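Local coordinates for uncharacterized protein lp_2664 (PDB 2PJQ) that is of unknown function but belongs to the HD-domain family, whose members are typically metal-dependent phosphohydrolases, at residues Lys196-Ala199 / Ala200-Ala204. Residues are numbered along the deposited sequence; the frame is centred on the assembly and turned at random.
Sequences KALA and AHRTA
His201 N donates to Leu198 O at 3.2 Å, coming in above the carbonyl plane with an N-H...O angle of 145°, an i to i+3 turn bond in the link between helix 193-198 and helix 204-219. A weak hydrogen bond follows from Thr203 OG1 to Ala199 O, 3.1 Å long; with chi1 at -47° the hydroxyl lies beside its own backbone N, turned back toward that carbonyl. Arg202 then doubles back over Leu198. From CG to NE its chain is extended, passing Leu198 O with CG 3.3 Å away, and it lays one guanidinium face against the leucine branch point, Leu198 CG standing 4.1 Å from Arg202 CZ. The polar ends of this arginine reach further: NH1 hydrogen-bonds to Leu130 O, and NH2 forms a salt bridge with Asp220 of the second subunit. Shortening Arg202 to an alanine would probably cost Leu198 CG the guanidinium face lying over it and leave Leu130 O and Asp220 of the second subunit without these partners. Ala199 packs on Ile133, Ala187 and Met190. The short connection combines backbone and hydroxyl bonds with a buried arginine whose nitrogens tie the turn to Leu130 and to the second subunit.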
loop_
_atom_site.group_PDB
_atom_site.type_symbol
_atom_site.label_atom_id
_atom_site.label_comp_id
_atom_site.label_asym_id
_atom_site.label_seq_id
_atom_site.Cartn_x
_atom_site.Cartn_y
_atom_site.Cartn_z
ATOM N N LYS B 196 -13.693 -6.425 -20.615
ATOM C CA LYS B 196 -13.892 -4.996 -20.841
ATOM C C LYS B 196 -15.012 -4.546 -19.934
ATOM O O LYS B 196 -14.946 -3.493 -19.326
ATOM C CB LYS B 196 -14.291 -4.710 -22.292
ATOM C CG LYS B 196 -13.181 -4.854 -23.301
ATOM C CD LYS B 196 -13.664 -4.440 -24.674
ATOM C CE LYS B 196 -12.543 -4.525 -25.701
ATOM N NZ LYS B 196 -12.939 -3.948 -27.024
ATOM N N ALA B 197 -16.040 -5.372 -19.836
ATOM C CA ALA B 197 -17.189 -5.045 -19.008
ATOM C C ALA B 197 -16.784 -4.964 -17.545
ATOM O O ALA B 197 -17.104 -3.996 -16.847
ATOM C CB ALA B 197 -18.285 -6.090 -19.195
ATOM N N LEU B 198 -16.073 -5.985 -17.088
ATOM C CA LEU B 198 -15.636 -6.052 -15.711
ATOM C C LEU B 198 -14.650 -4.941 -15.399
ATOM O O LEU B 198 -14.703 -4.326 -14.339
ATOM C CB LEU B 198 -15.002 -7.407 -15.457
ATOM C CG LEU B 198 -14.999 -7.774 -13.986
ATOM C CD1 LEU B 198 -16.378 -7.511 -13.431
ATOM C CD2 LEU B 198 -14.591 -9.230 -13.808
ATOM N N ALA B 199 -13.748 -4.690 -16.337
ATOM C CA ALA B 199 -12.750 -3.648 -16.184
ATOM C C ALA B 199 -13.442 -2.292 -16.153
ATOM O O ALA B 199 -12.819 -1.282 -15.849
ATOM C CB ALA B 199 -11.767 -3.702 -17.335
ATOM N N ALA B 200 -14.735 -2.284 -16.462
ATOM C CA ALA B 200 -15.523 -1.054 -16.481
ATOM C C ALA B 200 -15.969 -0.587 -15.098
ATOM O O ALA B 200 -16.121 0.609 -14.879
ATOM C CB ALA B 200 -16.733 -1.231 -17.385
ATOM N N HIS B 201 -16.202 -1.508 -14.166
ATOM C CA HIS B 201 -16.596 -1.087 -12.823
ATOM C C HIS B 201 -15.401 -1.184 -11.883
ATOM O O HIS B 201 -15.538 -1.451 -10.692
ATOM C CB HIS B 201 -17.739 -1.935 -12.258
ATOM C CG HIS B 201 -18.372 -1.341 -11.029
ATOM N ND1 HIS B 201 -17.648 -0.649 -10.078
ATOM C CD2 HIS B 201 -19.654 -1.340 -10.594
ATOM C CE1 HIS B 201 -18.457 -0.247 -9.113
ATOM N NE2 HIS B 201 -19.680 -0.654 -9.402
ATOM N N ARG B 202 -14.216 -0.958 -12.425
ATOM C CA ARG B 202 -13.029 -1.037 -11.608
ATOM C C ARG B 202 -12.085 0.126 -11.858
ATOM O O ARG B 202 -10.956 0.112 -11.388
ATOM C CB ARG B 202 -12.334 -2.379 -11.858
ATOM C CG ARG B 202 -13.207 -3.567 -11.486
ATOM C CD ARG B 202 -12.456 -4.875 -11.504
ATOM N NE ARG B 202 -13.210 -5.904 -10.796
ATOM C CZ ARG B 202 -12.768 -7.136 -10.558
ATOM N NH1 ARG B 202 -11.571 -7.505 -10.982
ATOM N NH2 ARG B 202 -13.506 -7.992 -9.864
ATOM N N THR B 203 -12.553 1.144 -12.575
ATOM C CA THR B 203 -11.717 2.305 -12.872
ATOM C C THR B 203 -12.145 3.519 -12.046
ATOM O O THR B 203 -11.318 4.327 -11.620
ATOM C CB THR B 203 -11.809 2.656 -14.371
ATOM O OG1 THR B 203 -11.645 1.461 -15.130
ATOM C CG2 THR B 203 -10.703 3.640 -14.790
ATOM N N ALA B 204 -13.446 3.634 -11.818
ATOM C CA ALA B 204 -13.994 4.747 -11.074
ATOM C C ALA B 204 -13.346 4.905 -9.703
ATOM O O ALA B 204 -13.129 6.020 -9.231
ATOM C CB ALA B 204 -15.483 4.567 -10.933
#